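Local coordinates for protein enoyl-CoA hydratase (Mycobacterium tuberculosis, PDB 4JJT) that probably acts as a lyase of the enoyl-CoA hydratase/isomerase (crotonase) family, presumably adding water across the double bond of enoyl-CoA thioesters, at residues 7-15 with 34-42. Sequence-based numbering, arbitrary orientation.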
ATOM      1  N   ASP A   7      -2.555 -42.633  -6.909  1.00 62.10           N
ATOM      2  CA  ASP A   7      -1.218 -43.142  -7.195  1.00 60.63           C
ATOM      3  C   ASP A   7      -0.295 -42.036  -7.696  1.00 54.15           C
ATOM      4  O   ASP A   7       0.889 -42.011  -7.366  1.00 55.22           O
ATOM      5  CB  ASP A   7      -1.280 -44.274  -8.221  1.00 67.61           C
ATOM      6  CG  ASP A   7       0.082 -44.864  -8.515  1.00 76.19           C
ATOM      7  OD1 ASP A   7       0.472 -45.828  -7.824  1.00 80.22           O
ATOM      8  OD2 ASP A   7       0.764 -44.362  -9.433  1.00 80.20           O
ATOM      9  N   ILE A   8      -0.847 -41.126  -8.493  1.00 44.27           N
ATOM     10  CA  ILE A   8      -0.081 -39.992  -8.996  1.00 43.79           C
ATOM     11  C   ILE A   8       0.201 -39.005  -7.868  1.00 41.22           C
ATOM     12  O   ILE A   8       1.000 -38.088  -8.018  1.00 26.87           O
ATOM     13  CB  ILE A   8      -0.806 -39.270 -10.149  1.00 38.60           C
ATOM     14  CG1 ILE A   8      -2.081 -38.599  -9.635  1.00 36.04           C
ATOM     15  CG2 ILE A   8      -1.117 -40.239 -11.277  1.00 37.96           C
ATOM     16  CD1 ILE A   8      -2.768 -37.738 -10.661  1.00 35.61           C
ATOM     17  N   LEU A   9      -0.470 -39.204  -6.740  1.00 40.08           N
ATOM     18  CA  LEU A   9      -0.213 -38.426  -5.536  1.00 35.82           C
ATOM     19  C   LEU A   9      -0.182 -39.349  -4.323  1.00 40.80           C
ATOM     20  O   LEU A   9      -1.185 -39.973  -3.980  1.00 37.62           O
ATOM     21  CB  LEU A   9      -1.279 -37.348  -5.348  1.00 37.34           C
ATOM     22  CG  LEU A   9      -1.042 -36.392  -4.181  1.00 38.08           C
ATOM     23  CD1 LEU A   9       0.141 -35.483  -4.477  1.00 38.53           C
ATOM     24  CD2 LEU A   9      -2.294 -35.583  -3.872  1.00 40.32           C
ATOM     25  N   LEU A  10       0.976 -39.443  -3.681  1.00 40.68           N
ATOM     26  CA  LEU A  10       1.121 -40.280  -2.497  1.00 37.81           C
ATOM     27  C   LEU A  10       0.795 -39.491  -1.237  1.00 38.58           C
ATOM     28  O   LEU A  10       1.266 -38.372  -1.052  1.00 38.35           O
ATOM     29  CB  LEU A  10       2.530 -40.873  -2.426  1.00 36.33           C
ATOM     30  CG  LEU A  10       2.876 -41.805  -3.593  1.00 39.76           C
ATOM     31  CD1 LEU A  10       4.322 -42.262  -3.522  1.00 42.91           C
ATOM     32  CD2 LEU A  10       1.934 -42.999  -3.618  1.00 37.20           C
ATOM     33  N   ILE A  11      -0.026 -40.085  -0.379  1.00 41.98           N
ATOM     34  CA  ILE A  11      -0.498 -39.420   0.829  1.00 39.84           C
ATOM     35  C   ILE A  11      -0.189 -40.246   2.075  1.00 43.50           C
ATOM     36  O   ILE A  11      -0.743 -41.326   2.269  1.00 41.40           O
ATOM     37  CB  ILE A  11      -2.008 -39.131   0.757  1.00 40.20           C
ATOM     38  CG1 ILE A  11      -2.312 -38.192  -0.415  1.00 40.12           C
ATOM     39  CG2 ILE A  11      -2.497 -38.535   2.062  1.00 41.05           C
ATOM     40  CD1 ILE A  11      -3.781 -37.946  -0.643  1.00 37.56           C
ATOM     41  N   ASP A  12       0.703 -39.729   2.914  1.00 48.60           N
ATOM     42  CA  ASP A  12       1.148 -40.440   4.108  1.00 52.07           C
ATOM     43  C   ASP A  12       0.877 -39.637   5.374  1.00 45.49           C
ATOM     44  O   ASP A  12       0.964 -38.410   5.373  1.00 43.53           O
ATOM     45  CB  ASP A  12       2.640 -40.763   4.003  1.00 67.44           C
ATOM     46  CG  ASP A  12       3.269 -41.068   5.346  1.00 86.97           C
ATOM     47  OD1 ASP A  12       3.174 -42.227   5.805  1.00 95.87           O
ATOM     48  OD2 ASP A  12       3.860 -40.145   5.952  1.00 92.92           O
ATOM     49  N   THR A  13       0.551 -40.338   6.455  1.00 44.86           N
ATOM     50  CA  THR A  13       0.359 -39.702   7.754  1.00 44.49           C
ATOM     51  C   THR A  13       1.190 -40.398   8.830  1.00 49.72           C
ATOM     52  O   THR A  13       1.113 -41.614   9.003  1.00 53.87           O
ATOM     53  CB  THR A  13      -1.123 -39.694   8.171  1.00 47.31           C
ATOM     54  OG1 THR A  13      -1.904 -39.050   7.157  1.00 49.40           O
ATOM     55  CG2 THR A  13      -1.300 -38.957   9.487  1.00 43.76           C
ATOM     56  N   ASP A  14       1.983 -39.616   9.553  1.00 49.64           N
ATOM     57  CA  ASP A  14       2.881 -40.159  10.562  1.00 50.09           C
ATOM     58  C   ASP A  14       3.237 -39.100  11.598  1.00 46.16           C
ATOM     59  O   ASP A  14       3.863 -38.092  11.268  1.00 44.58           O
ATOM     60  CB  ASP A  14       4.150 -40.701   9.898  1.00 60.11           C
ATOM     61  CG  ASP A  14       5.107 -41.327  10.892  1.00 75.94           C
ATOM     62  OD1 ASP A  14       4.814 -42.441  11.376  1.00 83.76           O
ATOM     63  OD2 ASP A  14       6.156 -40.713  11.185  1.00 79.56           O
ATOM     64  N   GLU A  15       2.834 -39.341  12.843  1.00 48.56           N
ATOM     65  CA  GLU A  15       3.087 -38.419  13.949  1.00 50.04           C
ATOM     66  C   GLU A  15       2.559 -37.020  13.661  1.00 48.79           C
ATOM     67  O   GLU A  15       3.290 -36.036  13.773  1.00 44.04           O
ATOM     68  CB  GLU A  15       4.578 -38.364  14.291  1.00 49.20           C
ATOM     69  CG  GLU A  15       5.135 -39.648  14.877  1.00 60.04           C
ATOM     70  CD  GLU A  15       4.733 -39.853  16.324  1.00 72.60           C
ATOM     71  OE1 GLU A  15       4.851 -40.994  16.819  1.00 75.98           O
ATOM     72  OE2 GLU A  15       4.304 -38.871  16.969  1.00 76.16           O
ATOM     73  N   ALA A  34      -5.274 -33.657 -13.724  1.00 38.60           N
ATOM     74  CA  ALA A  34      -5.689 -34.600 -12.690  1.00 36.33           C
ATOM     75  C   ALA A  34      -4.860 -34.453 -11.417  1.00 33.51           C
ATOM     76  O   ALA A  34      -5.374 -34.608 -10.312  1.00 31.12           O
ATOM     77  CB  ALA A  34      -5.612 -36.024 -13.215  1.00 36.17           C
ATOM     78  N   LEU A  35      -3.576 -34.155 -11.580  1.00 29.41           N
ATOM     79  CA  LEU A  35      -2.675 -34.022 -10.444  1.00 26.87           C
ATOM     80  C   LEU A  35      -2.910 -32.715  -9.693  1.00 35.79           C
ATOM     81  O   LEU A  35      -2.793 -32.661  -8.467  1.00 33.74           O
ATOM     82  CB  LEU A  35      -1.217 -34.130 -10.892  1.00 26.36           C
ATOM     83  CG  LEU A  35      -0.170 -34.126  -9.772  1.00 28.57           C
ATOM     84  CD1 LEU A  35      -0.512 -35.168  -8.716  1.00 28.82           C
ATOM     85  CD2 LEU A  35       1.219 -34.365 -10.337  1.00 26.83           C
ATOM     86  N   ARG A  36      -3.239 -31.662 -10.434  1.00 38.81           N
ATOM     87  CA  ARG A  36      -3.549 -30.374  -9.821  1.00 36.09           C
ATOM     88  C   ARG A  36      -4.818 -30.482  -8.983  1.00 37.84           C
ATOM     89  O   ARG A  36      -4.893 -29.933  -7.887  1.00 42.31           O
ATOM     90  CB  ARG A  36      -3.702 -29.280 -10.885  1.00 39.96           C
ATOM     91  CG  ARG A  36      -2.425 -28.978 -11.655  1.00 39.47           C
ATOM     92  CD  ARG A  36      -2.535 -27.672 -12.430  1.00 35.26           C
ATOM     93  NE  ARG A  36      -3.664 -27.665 -13.361  1.00 35.41           N
ATOM     94  CZ  ARG A  36      -3.591 -28.066 -14.626  1.00 38.26           C
ATOM     95  NH1 ARG A  36      -2.443 -28.513 -15.117  1.00 38.76           N
ATOM     96  NH2 ARG A  36      -4.664 -28.021 -15.401  1.00 36.81           N
ATOM     97  N   ASP A  37      -5.805 -31.204  -9.502  1.00 39.04           N
ATOM     98  CA  ASP A  37      -7.060 -31.405  -8.789  1.00 41.17           C
ATOM     99  C   ASP A  37      -6.847 -32.119  -7.461  1.00 41.06           C
ATOM    100  O   ASP A  37      -7.410 -31.726  -6.439  1.00 42.88           O
ATOM    101  CB  ASP A  37      -8.050 -32.192  -9.649  1.00 45.14           C
ATOM    102  CG  ASP A  37      -8.691 -31.343 -10.726  1.00 54.63           C
ATOM    103  OD1 ASP A  37      -8.634 -30.098 -10.624  1.00 55.26           O
ATOM    104  OD2 ASP A  37      -9.264 -31.923 -11.671  1.00 59.77           O
ATOM    105  N   ARG A  38      -6.025 -33.163  -7.476  1.00 44.14           N
ATOM    106  CA  ARG A  38      -5.827 -33.984  -6.290  1.00 44.96           C
ATOM    107  C   ARG A  38      -4.901 -33.324  -5.270  1.00 38.67           C
ATOM    108  O   ARG A  38      -5.110 -33.458  -4.064  1.00 35.56           O
ATOM    109  CB  ARG A  38      -5.313 -35.372  -6.679  1.00 47.61           C
ATOM    110  CG  ARG A  38      -5.961 -36.502  -5.894  1.00 58.09           C
ATOM    111  CD  ARG A  38      -5.544 -37.869  -6.417  1.00 67.78           C
ATOM    112  NE  ARG A  38      -5.956 -38.084  -7.800  1.00 76.24           N
ATOM    113  CZ  ARG A  38      -5.739 -39.208  -8.473  1.00 80.95           C
ATOM    114  NH1 ARG A  38      -6.144 -39.322  -9.730  1.00 81.26           N
ATOM    115  NH2 ARG A  38      -5.114 -40.222  -7.886  1.00 81.76           N
ATOM    116  N   PHE A  39      -3.880 -32.618  -5.750  1.00 31.70           N
ATOM    117  CA  PHE A  39      -2.951 -31.928  -4.850  1.00 35.09           C
ATOM    118  C   PHE A  39      -3.651 -30.853  -4.030  1.00 36.76           C
ATOM    119  O   PHE A  39      -3.532 -30.818  -2.805  1.00 39.24           O
ATOM    120  CB  PHE A  39      -1.785 -31.300  -5.621  1.00 36.02           C
ATOM    121  CG  PHE A  39      -0.935 -30.372  -4.792  1.00 33.98           C
ATOM    122  CD1 PHE A  39      -0.004 -30.877  -3.903  1.00 36.75           C
ATOM    123  CD2 PHE A  39      -1.069 -28.998  -4.901  1.00 32.36           C
ATOM    124  CE1 PHE A  39       0.776 -30.028  -3.140  1.00 37.92           C
ATOM    125  CE2 PHE A  39      -0.292 -28.148  -4.138  1.00 38.28           C
ATOM    126  CZ  PHE A  39       0.630 -28.665  -3.259  1.00 40.72           C
ATOM    127  N   PHE A  40      -4.378 -29.975  -4.712  1.00 36.89           N
ATOM    128  CA  PHE A  40      -5.067 -28.874  -4.043  1.00 38.53           C
ATOM    129  C   PHE A  40      -6.224 -29.366  -3.178  1.00 43.29           C
ATOM    130  O   PHE A  40      -6.642 -28.685  -2.242  1.00 46.59           O
ATOM    131  CB  PHE A  40      -5.547 -27.831  -5.060  1.00 37.11           C
ATOM    132  CG  PHE A  40      -4.428 -27.081  -5.732  1.00 36.07           C
ATOM    133  CD1 PHE A  40      -3.521 -26.352  -4.986  1.00 28.51           C
ATOM    134  CD2 PHE A  40      -4.289 -27.098  -7.108  1.00 34.80           C
ATOM    135  CE1 PHE A  40      -2.493 -25.666  -5.598  1.00 29.32           C
ATOM    136  CE2 PHE A  40      -3.263 -26.412  -7.725  1.00 30.71           C
ATOM    137  CZ  PHE A  40      -2.365 -25.695  -6.968  1.00 31.98           C
ATOM    138  N   ALA A  41      -6.735 -30.550  -3.498  1.00 27.29           N
ATOM    139  CA  ALA A  41      -7.755 -31.186  -2.679  1.00 33.17           C
ATOM    140  C   ALA A  41      -7.107 -31.749  -1.424  1.00 36.02           C
ATOM    141  O   ALA A  41      -7.689 -31.717  -0.341  1.00 36.47           O
ATOM    142  CB  ALA A  41      -8.452 -32.288  -3.456  1.00 31.19           C
ATOM    143  N   ALA A  42      -5.890 -32.261  -1.584  1.00 26.24           N
ATOM    144  CA  ALA A  42      -5.138 -32.838  -0.477  1.00 38.61           C
ATOM    145  C   ALA A  42      -4.782 -31.795   0.578  1.00 39.74           C
ATOM    146  O   ALA A  42      -4.850 -32.066   1.777  1.00 38.51           O
ATOM    147  CB  ALA A  42      -3.883 -33.515  -0.992  1.00 24.23           C
TER
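I8, just before strand 9-14, and L9, in the strand, lie against one side of segment 34-42 of helix 33-48 through apolar contacts; no hydrogen bond links the two segments. I8 takes the more demanding rotamer, CG1 between its backbone N and carbonyl carbon (chi1 67°), and this carries I8 CD1 onto the helix backbone, 3.7 Å from L35 CA. I8 CD1 also lies 4.2 Å from A34 CB. I8 and L35 run alongside each other in opposite senses, with L35 CD1 reaching back to I8 CG1 (3.9 Å) and resting near I8 O. L9 CD2 settles on the next turn, 3.5 Å from R38 O and 3.9 Å from A42 CB. R38 O is paired within the helix by A42 N, and L9 CD2 packs beside it. I11 CD1 adds a looser touch on A42 CB.

The one charged side chain packed against I8 is R38. Its chain, bent at chi3 (-62°), crosses I8 at about a right angle and lays one guanidinium face under I8 CG1, which sits 3.8 Å above the plane and over its centre. D7 N lies near the guanidinium plane at its edge, 3.6 Å from R38 NH2.

Strand 9-14 is an outermost strand of the chain's six-stranded sheet, antiparallel to strand 17-22, whose L20 also touches A42. Helix 33-48 thus packs against the margin of the crotonase-fold sheet. Adhesion probably comes from burying apolar side chains in van der Waals contact, with the R38 guanidinium offering a face to I8 CG1 and no hydrogen bond across the segments, so the contact depends on shape rather than on directed bonds.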